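Local structure of RTX toxin RtxA (Vibrio vulnificus MO6-24/O, 6IMP) at residues T56-A61 with E118-Y123; V70-E75 with F158-N163; G149-A154 with A184-R189; L203-P208 with N292-Q297. The protein is a MARTX toxin, and this part of it is an alpha/beta hydrolase fold domain that probably acts as a hydrolytic virulence effector. All coordinates share one frame; numbering follows the deposited sequence.

Interaction 1 (T56-A61 with E118-Y123)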
# COMPACT_ATOMS: atom_id res chain seq x y z
N THR A 56 16.87 -11.52 -8.48
CA THR A 56 18.26 -11.81 -8.10
C THR A 56 18.66 -11.04 -6.84
O THR A 56 19.12 -11.63 -5.86
CB THR A 56 19.25 -11.52 -9.26
OG1 THR A 56 18.95 -10.26 -9.85
CG2 THR A 56 19.16 -12.59 -10.34
N LEU A 57 18.41 -9.73 -6.83
CA LEU A 57 18.64 -8.91 -5.63
C LEU A 57 17.96 -9.49 -4.38
O LEU A 57 18.44 -9.32 -3.26
CB LEU A 57 18.15 -7.48 -5.84
CG LEU A 57 18.79 -6.62 -6.92
CD1 LEU A 57 18.15 -5.24 -6.88
CD2 LEU A 57 20.30 -6.54 -6.77
N LEU A 58 16.81 -10.13 -4.59
CA LEU A 58 16.01 -10.74 -3.51
C LEU A 58 16.53 -12.10 -3.10
O LEU A 58 16.43 -12.46 -1.93
CB LEU A 58 14.55 -10.89 -3.94
CG LEU A 58 13.68 -9.63 -3.89
CD1 LEU A 58 12.48 -9.80 -4.80
CD2 LEU A 58 13.24 -9.33 -2.46
N ASP A 59 16.96 -12.89 -4.08
CA ASP A 59 17.61 -14.18 -3.81
C ASP A 59 18.85 -13.96 -2.96
O ASP A 59 19.03 -14.59 -1.92
CB ASP A 59 18.03 -14.86 -5.12
CG ASP A 59 16.85 -15.39 -5.91
OD1 ASP A 59 15.74 -15.48 -5.34
OD2 ASP A 59 17.04 -15.73 -7.09
N HIS A 60 19.69 -13.04 -3.42
CA HIS A 60 20.83 -12.61 -2.63
C HIS A 60 20.39 -12.27 -1.20
O HIS A 60 20.87 -12.86 -0.24
CB HIS A 60 21.55 -11.43 -3.29
CG HIS A 60 22.95 -11.22 -2.78
ND1 HIS A 60 24.03 -11.96 -3.21
CD2 HIS A 60 23.44 -10.33 -1.87
CE1 HIS A 60 25.12 -11.56 -2.59
NE2 HIS A 60 24.79 -10.57 -1.77
N ALA A 61 19.41 -11.39 -1.05
CA ALA A 61 18.98 -10.96 0.28
C ALA A 61 18.70 -12.14 1.22
O ALA A 61 19.16 -12.14 2.36
CB ALA A 61 17.76 -10.05 0.19
N GLU A 118 12.94 -0.22 -4.97
CA GLU A 118 13.48 1.11 -4.80
C GLU A 118 13.26 1.69 -3.38
O GLU A 118 13.87 2.69 -3.04
CB GLU A 118 12.88 2.07 -5.85
CG GLU A 118 13.31 1.80 -7.29
CD GLU A 118 12.55 2.67 -8.30
OE1 GLU A 118 12.61 3.92 -8.20
OE2 GLU A 118 11.89 2.09 -9.20
N ILE A 119 12.38 1.08 -2.57
CA ILE A 119 11.99 1.66 -1.27
C ILE A 119 12.62 0.96 -0.04
O ILE A 119 12.89 1.62 0.98
CB ILE A 119 10.44 1.69 -1.09
CG1 ILE A 119 9.80 2.52 -2.22
CG2 ILE A 119 10.04 2.29 0.26
CD1 ILE A 119 8.28 2.43 -2.31
N ARG A 120 12.83 -0.35 -0.11
CA ARG A 120 13.18 -1.10 1.10
C ARG A 120 14.56 -0.69 1.65
O ARG A 120 14.72 -0.47 2.86
CB ARG A 120 13.09 -2.61 0.88
CG ARG A 120 14.07 -3.21 -0.11
CD ARG A 120 13.73 -4.66 -0.42
NE ARG A 120 13.96 -4.97 -1.83
CZ ARG A 120 14.97 -5.70 -2.31
NH1 ARG A 120 15.85 -6.27 -1.48
NH2 ARG A 120 15.09 -5.87 -3.64
N ASN A 121 15.51 -0.53 0.74
CA ASN A 121 16.88 -0.20 1.09
C ASN A 121 16.93 1.00 2.04
O ASN A 121 17.57 0.95 3.09
CB ASN A 121 17.70 0.10 -0.17
CG ASN A 121 19.18 -0.11 0.04
OD1 ASN A 121 19.59 -1.00 0.78
ND2 ASN A 121 19.99 0.69 -0.64
N HIS A 122 16.19 2.06 1.68
CA HIS A 122 16.25 3.33 2.40
C HIS A 122 15.86 3.19 3.87
O HIS A 122 16.39 3.90 4.72
CB HIS A 122 15.37 4.39 1.71
CG HIS A 122 15.81 4.76 0.33
ND1 HIS A 122 16.73 5.75 0.07
CD2 HIS A 122 15.40 4.32 -0.89
CE1 HIS A 122 16.88 5.89 -1.23
NE2 HIS A 122 16.09 5.03 -1.84
N TYR A 123 14.93 2.27 4.17
CA TYR A 123 14.54 1.99 5.57
C TYR A 123 15.56 1.06 6.25
O TYR A 123 15.94 1.30 7.40
CB TYR A 123 13.15 1.34 5.66
CG TYR A 123 11.94 2.26 5.44
CD1 TYR A 123 11.56 3.20 6.40
CD2 TYR A 123 11.12 2.10 4.32
CE1 TYR A 123 10.43 3.99 6.22
CE2 TYR A 123 9.99 2.88 4.13
CZ TYR A 123 9.64 3.82 5.07
OH TYR A 123 8.51 4.59 4.87
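L58 and R120 mark the closest approach of two helix backbones, with CA of L58 and CA of R120 still 11.1 Å apart. Both segments are helical. T56-A61 is regular, with H60 N bonded to T56 O. E118-Y123 is kinked, since the N atoms of I119 and H122 make no bond to the preceding turn. In the alpha/beta hydrolase fold the second segment belongs to helix 112-124, which lies against the central sheet. Helix 52-63 is an N-terminal helix beside it. So wide a spacing is bridged by one long side chain, that of R120. Its CG sits between the backbone N and the carbonyl carbon (chi1 65°), and the chain bends at chi3. The guanidinium then reaches L57 and L58. L58 covers one of its faces: CD2 of L58 sits above CZ of R120 at 4.0 Å, over the centre of the group. CG of L58 is also 4.0 Å from NH2 of R120. The contact is by packing, with no hydrogen bond between the segments. Strand 78-84 lies beside it, where H84 touches both L58 and R120. R120 also packs on M130 of strand 129-133. At the guanidinium edge, near its plane, CB of L57 lies 4.1 Å from NH2 of R120.

Interaction 2 (V70-E75 with F158-N163)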
# COMPACT_ATOMS: atom_id res chain seq x y z
N VAL A 70 8.00 -14.87 2.90
CA VAL A 70 6.90 -15.02 3.87
C VAL A 70 5.56 -15.26 3.15
O VAL A 70 5.19 -14.53 2.23
CB VAL A 70 6.83 -13.79 4.82
CG1 VAL A 70 5.46 -13.65 5.46
CG2 VAL A 70 7.90 -13.88 5.91
N THR A 71 4.86 -16.32 3.56
CA THR A 71 3.50 -16.61 3.08
C THR A 71 2.53 -16.53 4.24
O THR A 71 2.79 -17.09 5.30
CB THR A 71 3.38 -18.02 2.46
OG1 THR A 71 4.19 -18.12 1.27
CG2 THR A 71 1.94 -18.33 2.10
N LEU A 72 1.40 -15.86 4.02
CA LEU A 72 0.41 -15.64 5.08
C LEU A 72 -0.92 -16.29 4.69
O LEU A 72 -1.19 -16.47 3.50
CB LEU A 72 0.20 -14.13 5.29
CG LEU A 72 1.44 -13.25 5.51
CD1 LEU A 72 0.99 -11.82 5.79
CD2 LEU A 72 2.32 -13.75 6.65
N LYS A 73 -1.73 -16.65 5.69
CA LYS A 73 -3.10 -17.15 5.45
C LYS A 73 -4.08 -16.00 5.24
O LYS A 73 -4.72 -15.51 6.19
CB LYS A 73 -3.59 -18.05 6.60
CG LYS A 73 -5.00 -18.62 6.39
CD LYS A 73 -5.82 -18.72 7.67
CE LYS A 73 -5.23 -19.71 8.65
NZ LYS A 73 -6.27 -20.40 9.47
N GLY A 74 -4.24 -15.60 3.99
CA GLY A 74 -5.27 -14.62 3.63
C GLY A 74 -6.65 -15.23 3.70
O GLY A 74 -6.80 -16.45 3.80
N GLU A 75 -7.66 -14.37 3.65
CA GLU A 75 -9.05 -14.82 3.73
C GLU A 75 -9.56 -15.48 2.42
O GLU A 75 -10.50 -16.27 2.46
CB GLU A 75 -9.97 -13.67 4.14
CG GLU A 75 -11.42 -14.10 4.35
CD GLU A 75 -12.32 -12.96 4.79
OE1 GLU A 75 -11.85 -11.80 4.80
OE2 GLU A 75 -13.50 -13.23 5.12
N PHE A 158 -1.10 -6.87 8.76
CA PHE A 158 -0.96 -6.30 10.09
C PHE A 158 -0.81 -7.40 11.13
O PHE A 158 0.21 -7.48 11.80
CB PHE A 158 -2.15 -5.44 10.47
CG PHE A 158 -1.91 -4.61 11.70
CD1 PHE A 158 -0.84 -3.73 11.75
CD2 PHE A 158 -2.75 -4.70 12.79
CE1 PHE A 158 -0.60 -2.95 12.86
CE2 PHE A 158 -2.52 -3.92 13.92
CZ PHE A 158 -1.44 -3.05 13.95
N ASN A 159 -1.80 -8.28 11.20
CA ASN A 159 -1.85 -9.31 12.22
C ASN A 159 -0.58 -10.14 12.22
O ASN A 159 -0.06 -10.47 13.28
CB ASN A 159 -3.07 -10.20 12.06
CG ASN A 159 -4.36 -9.51 12.46
OD1 ASN A 159 -4.41 -8.78 13.46
ND2 ASN A 159 -5.41 -9.73 11.68
N TYR A 160 -0.02 -10.41 11.04
CA TYR A 160 1.26 -11.13 10.94
C TYR A 160 2.41 -10.45 11.71
O TYR A 160 3.26 -11.12 12.30
CB TYR A 160 1.68 -11.34 9.48
CG TYR A 160 3.08 -11.86 9.33
CD1 TYR A 160 3.41 -13.13 9.76
CD2 TYR A 160 4.09 -11.07 8.78
CE1 TYR A 160 4.71 -13.62 9.65
CE2 TYR A 160 5.38 -11.56 8.65
CZ TYR A 160 5.69 -12.84 9.09
OH TYR A 160 6.97 -13.33 8.96
N LEU A 161 2.43 -9.12 11.68
CA LEU A 161 3.43 -8.36 12.41
C LEU A 161 3.19 -8.50 13.90
O LEU A 161 4.05 -9.00 14.62
CB LEU A 161 3.40 -6.89 12.01
CG LEU A 161 3.74 -6.58 10.55
CD1 LEU A 161 3.68 -5.08 10.34
CD2 LEU A 161 5.10 -7.13 10.15
N VAL A 162 1.99 -8.12 14.32
CA VAL A 162 1.59 -8.14 15.73
C VAL A 162 1.76 -9.54 16.35
O VAL A 162 2.21 -9.67 17.50
CB VAL A 162 0.11 -7.70 15.92
CG1 VAL A 162 -0.29 -7.74 17.39
CG2 VAL A 162 -0.12 -6.30 15.37
N ASN A 163 1.41 -10.58 15.57
CA ASN A 163 1.07 -11.90 16.12
C ASN A 163 2.08 -13.01 15.88
O ASN A 163 2.25 -13.88 16.74
CB ASN A 163 -0.25 -12.41 15.54
CG ASN A 163 -1.44 -11.54 15.89
OD1 ASN A 163 -1.29 -10.48 16.50
ND2 ASN A 163 -2.64 -11.98 15.51
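Y160 presents one face of its ring to V70 and L72, and both pack over that face. L72 lies over the inner part of the ring. Its CD2 is 3.6 Å from the ring centroid of Y160, 23° off the normal, and is shifted toward the rim near CG and CD1. Its other methyl, CD1, rests 3.8 Å from CB of Y160. V70 takes the outer part of the ring. Its CG1 is 4.1 Å from the same centroid, with CZ of Y160 nearest at 3.7 Å. L72 CD2 and V70 CG1 both make CH-pi contacts. V70 and Y160 approach from opposite directions, whereas L72 and Y160 meet at about a right angle. The ring reaches the strand because CG of Y160 is anti to its backbone N (chi1 170°). The backbones come close here: CA of L72 and CA of Y160 are 7.4 Å apart. This is helix-on-sheet packing in an alpha/beta hydrolase fold, with helix 147-164 laid against the outermost strand 67-73. That strand is held by backbone bonds to strand 78-84, V70 with G81 and L72 with L79. V70 and L72, two apart on the strand, both turn toward the helix. Further out, I16 and E17 of an N-terminal loop also touch Y160. At the far end of the ring, Y160 OH is hydrogen-bonded to K165 NZ.

Interaction 3 (G149-A154 with A184-R189)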
# COMPACT_ATOMS: atom_id res chain seq x y z
N GLY A 149 -11.64 -6.80 -0.49
CA GLY A 149 -10.56 -7.77 -0.40
C GLY A 149 -9.22 -7.18 -0.00
O GLY A 149 -8.54 -7.69 0.89
N LEU A 150 -8.82 -6.08 -0.65
CA LEU A 150 -7.51 -5.48 -0.39
C LEU A 150 -7.41 -4.94 1.02
O LEU A 150 -6.36 -5.05 1.66
CB LEU A 150 -7.22 -4.38 -1.40
CG LEU A 150 -7.21 -4.80 -2.88
CD1 LEU A 150 -6.60 -3.70 -3.74
CD2 LEU A 150 -6.45 -6.09 -3.10
N TYR A 151 -8.50 -4.37 1.53
CA TYR A 151 -8.53 -3.87 2.91
C TYR A 151 -8.35 -5.01 3.90
O TYR A 151 -7.69 -4.85 4.92
CB TYR A 151 -9.84 -3.16 3.23
CG TYR A 151 -10.13 -1.89 2.43
CD1 TYR A 151 -9.12 -1.03 2.03
CD2 TYR A 151 -11.44 -1.55 2.13
CE1 TYR A 151 -9.41 0.13 1.32
CE2 TYR A 151 -11.74 -0.40 1.43
CZ TYR A 151 -10.73 0.44 1.02
OH TYR A 151 -11.04 1.59 0.34
N GLN A 152 -8.95 -6.14 3.59
CA GLN A 152 -8.82 -7.33 4.43
C GLN A 152 -7.38 -7.85 4.45
O GLN A 152 -6.80 -8.05 5.53
CB GLN A 152 -9.79 -8.42 3.97
CG GLN A 152 -11.18 -8.23 4.53
CD GLN A 152 -11.27 -8.60 6.00
OE1 GLN A 152 -10.47 -9.43 6.51
NE2 GLN A 152 -12.23 -8.01 6.70
N ASP A 153 -6.81 -8.01 3.26
CA ASP A 153 -5.42 -8.46 3.12
C ASP A 153 -4.47 -7.54 3.90
O ASP A 153 -3.47 -8.00 4.45
CB ASP A 153 -5.03 -8.50 1.64
CG ASP A 153 -5.85 -9.51 0.85
OD1 ASP A 153 -6.51 -10.37 1.46
OD2 ASP A 153 -5.84 -9.43 -0.40
N ALA A 154 -4.80 -6.26 3.98
CA ALA A 154 -4.05 -5.33 4.80
C ALA A 154 -4.02 -5.77 6.27
O ALA A 154 -3.02 -5.59 6.96
CB ALA A 154 -4.64 -3.94 4.68
N ALA A 184 -4.02 1.82 3.25
CA ALA A 184 -3.30 2.09 4.48
C ALA A 184 -4.17 2.90 5.45
O ALA A 184 -4.14 2.67 6.66
CB ALA A 184 -2.01 2.83 4.17
N ALA A 185 -4.95 3.82 4.92
CA ALA A 185 -5.86 4.61 5.74
C ALA A 185 -6.87 3.71 6.44
O ALA A 185 -7.05 3.84 7.64
CB ALA A 185 -6.57 5.68 4.92
N ASP A 186 -7.48 2.77 5.72
CA ASP A 186 -8.44 1.85 6.35
C ASP A 186 -7.78 0.97 7.42
O ASP A 186 -8.36 0.77 8.50
CB ASP A 186 -9.17 0.98 5.31
CG ASP A 186 -10.51 0.43 5.83
OD1 ASP A 186 -10.65 0.17 7.05
OD2 ASP A 186 -11.44 0.28 5.01
N LEU A 187 -6.58 0.47 7.15
CA LEU A 187 -5.86 -0.28 8.17
C LEU A 187 -5.66 0.59 9.40
O LEU A 187 -6.02 0.21 10.51
CB LEU A 187 -4.51 -0.78 7.65
CG LEU A 187 -3.78 -1.75 8.59
CD1 LEU A 187 -4.58 -3.03 8.80
CD2 LEU A 187 -2.41 -2.10 8.04
N ALA A 188 -5.14 1.80 9.19
CA ALA A 188 -4.86 2.69 10.31
C ALA A 188 -6.10 2.81 11.21
O ALA A 188 -6.00 2.72 12.43
CB ALA A 188 -4.42 4.06 9.81
N ARG A 189 -7.27 2.94 10.58
CA ARG A 189 -8.54 3.05 11.29
C ARG A 189 -8.79 1.80 12.11
O ARG A 189 -8.83 1.85 13.35
CB ARG A 189 -9.70 3.27 10.31
CG ARG A 189 -11.08 3.28 10.95
CD ARG A 189 -12.09 3.96 10.04
NE ARG A 189 -12.46 3.14 8.88
CZ ARG A 189 -13.05 3.60 7.78
NH1 ARG A 189 -13.33 4.89 7.63
NH2 ARG A 189 -13.33 2.77 6.78
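Y151 and D186 meet in a buried helix-to-helix contact between two helices that lie on the same side of the central sheet of the alpha/beta hydrolase fold. The D186 side chain lies across one face of the Y151 ring. Its OD2 is 3.4 Å from CD2 of Y151, offset toward the rim. CB of D186 makes a CH-pi contact, 4.2 Å from the ring centroid of Y151 and 22° off the normal. Ring and carboxylate planes are 50° apart, so the groups do not stack flat. R189, one turn on, forms a salt bridge from NH2 to D186 OD2 at 3.6 Å. This probably offsets the negative charge held over the ring. The tyrosine hydroxyl is gripped elsewhere, by E147 OE2 and N242 ND2. A second patch lies one turn on along 149-154, where CD1 of L187 packs on CB of A154 (4.2 Å) and against O of A154 (3.5 Å). Here the backbones are nearest: CA of A154 and CA of L187 are 6.3 Å apart. Beneath the pair, A154 rests on L105 and L187 on L103, both in strand 101-105. Helix 239-243 covers the other end, with N242 against D186.

Interaction 4 (L203-P208 with N292-Q297)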
# COMPACT_ATOMS: atom_id res chain seq x y z
N LEU A 203 1.02 8.43 4.10
CA LEU A 203 0.39 8.42 2.79
C LEU A 203 1.41 8.86 1.72
O LEU A 203 1.58 10.05 1.46
CB LEU A 203 -0.83 9.36 2.77
CG LEU A 203 -1.97 9.04 3.77
CD1 LEU A 203 -2.98 10.17 3.84
CD2 LEU A 203 -2.67 7.73 3.42
N ASP A 204 2.10 7.88 1.14
CA ASP A 204 3.16 8.14 0.15
C ASP A 204 2.54 8.30 -1.23
O ASP A 204 2.14 7.32 -1.83
CB ASP A 204 4.18 6.97 0.16
CG ASP A 204 5.28 7.12 -0.91
OD1 ASP A 204 5.40 8.22 -1.52
OD2 ASP A 204 6.05 6.14 -1.14
N ARG A 205 2.48 9.53 -1.73
CA ARG A 205 1.99 9.79 -3.09
C ARG A 205 0.64 9.08 -3.32
O ARG A 205 0.48 8.33 -4.28
CB ARG A 205 3.01 9.32 -4.14
CG ARG A 205 4.36 10.00 -4.05
CD ARG A 205 5.44 9.25 -4.85
NE ARG A 205 5.99 8.11 -4.12
CZ ARG A 205 6.82 7.20 -4.62
NH1 ARG A 205 7.24 7.28 -5.88
NH2 ARG A 205 7.22 6.18 -3.87
N PRO A 206 -0.32 9.31 -2.41
CA PRO A 206 -1.57 8.58 -2.37
C PRO A 206 -2.43 8.69 -3.60
O PRO A 206 -2.34 9.66 -4.36
CB PRO A 206 -2.31 9.25 -1.21
CG PRO A 206 -1.83 10.64 -1.28
CD PRO A 206 -0.36 10.44 -1.47
N MET A 207 -3.33 7.71 -3.73
CA MET A 207 -4.52 7.83 -4.56
C MET A 207 -5.58 8.39 -3.63
O MET A 207 -5.93 7.73 -2.66
CB MET A 207 -4.95 6.43 -5.01
CG MET A 207 -6.40 6.32 -5.45
SD MET A 207 -6.84 4.62 -5.80
CE MET A 207 -5.91 4.31 -7.30
N PRO A 208 -6.07 9.61 -3.90
CA PRO A 208 -6.99 10.15 -2.90
C PRO A 208 -8.34 9.52 -3.02
O PRO A 208 -9.10 9.48 -2.06
CB PRO A 208 -7.09 11.61 -3.29
CG PRO A 208 -6.98 11.58 -4.78
CD PRO A 208 -5.93 10.52 -5.05
N ASN A 292 12.79 5.82 -5.46
CA ASN A 292 14.13 5.87 -4.91
C ASN A 292 14.55 7.31 -4.67
O ASN A 292 14.93 7.67 -3.55
CB ASN A 292 15.11 5.21 -5.86
CG ASN A 292 16.50 5.18 -5.31
OD1 ASN A 292 16.70 5.02 -4.10
ND2 ASN A 292 17.49 5.38 -6.17
N ARG A 293 14.46 8.12 -5.72
CA ARG A 293 14.75 9.57 -5.64
C ARG A 293 13.98 10.23 -4.47
O ARG A 293 14.56 10.99 -3.69
CB ARG A 293 14.43 10.28 -6.98
CG ARG A 293 15.51 10.16 -8.08
CD ARG A 293 16.44 11.38 -8.17
NE ARG A 293 15.79 12.59 -8.72
CZ ARG A 293 16.36 13.80 -8.81
NH1 ARG A 293 16.01 14.77 -7.94
NH2 ARG A 293 17.28 14.06 -9.74
N LEU A 294 12.69 9.89 -4.33
CA LEU A 294 11.86 10.45 -3.25
C LEU A 294 12.28 9.96 -1.87
O LEU A 294 12.41 10.75 -0.93
CB LEU A 294 10.38 10.13 -3.51
CG LEU A 294 9.39 10.52 -2.40
CD1 LEU A 294 8.12 11.11 -2.98
CD2 LEU A 294 9.04 9.31 -1.54
N MET A 295 12.46 8.65 -1.74
CA MET A 295 12.81 8.06 -0.45
C MET A 295 14.17 8.59 0.04
O MET A 295 14.31 8.94 1.22
CB MET A 295 12.80 6.53 -0.51
CG MET A 295 11.40 5.91 -0.48
SD MET A 295 10.32 6.49 0.86
CE MET A 295 11.15 5.83 2.30
N GLY A 296 15.14 8.71 -0.88
CA GLY A 296 16.43 9.33 -0.56
C GLY A 296 16.28 10.63 0.22
O GLY A 296 16.81 10.77 1.34
N GLN A 297 15.52 11.56 -0.35
CA GLN A 297 15.37 12.89 0.22
C GLN A 297 14.60 12.84 1.53
O GLN A 297 14.97 13.50 2.50
CB GLN A 297 14.66 13.82 -0.75
CG GLN A 297 14.72 15.27 -0.31
CD GLN A 297 13.77 16.16 -1.09
OE1 GLN A 297 13.79 16.18 -2.32
NE2 GLN A 297 12.94 16.90 -0.38
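L294 packs its two methyl groups against D204 and R205, and it carries most of the contact for segment 292-297. N292 comes first and points away from the strand. L294 follows on the inner side and runs alongside D204 and R205, pointing the other way. Its CG is anti to the backbone N (chi1 173°), which extends the branch toward the ion pair. CD1 of L294 lies 3.8 Å from CD of R205. CD2 of L294 lies over one face of the R205 guanidinium and 3.8 Å from OD1 of D204. M295 turns to other neighbours, packing on H175 and on I119, H122 and Y123 of helix 112-124. In this alpha/beta hydrolase fold, D204 lies on strand 200-204, next to a GxSxG sequence at G176, S178 and G180 consistent with a nucleophile elbow. Both charged side chains, D204 and R205, point toward the helix. R205 grips D204 side-on with two nitrogens. Its NE is 2.7 Å from OD1 of D204, and its NH2 is 3.0 Å from OD2 of D204. Both oxygens are met on the syn side, tilted out of the carboxylate plane but within the guanidinium plane. OD2 of D204 also bonds NE2 of H175, and R205 NH2 bonds OG of S291. The chemistry implies that the two buried charges probably balance each other, held by two nearly straight bonds (N-H...O 166° and 171°), the carboxylate tilted against the guanidinium and CD2 of L294 over one guanidinium face.

Overall arrangement
From the N terminus, interaction 1 closes a loop from helix 52-63 to helix 112-124. Interaction 2 opens inside that loop, on strand 67-73, and closes later on helix 147-164, so the two cross. Interaction 3 opens on the same helix before interaction 2 has closed and ends on helix 180-192; these two also cross. Interaction 4 follows in series, from strand 200-204 to helix 291-302 near the C-terminal end. Interactions 2 and 3 touch, F158 against L187. Interactions 1 and 4 touch through H122 and M295, joining helices 112-124 and 291-302. Interactions 2 (helix to edge strand) and 3 (helix to helix) lie on one side of the sheet; helices 112-124 and 291-302 lie on the other.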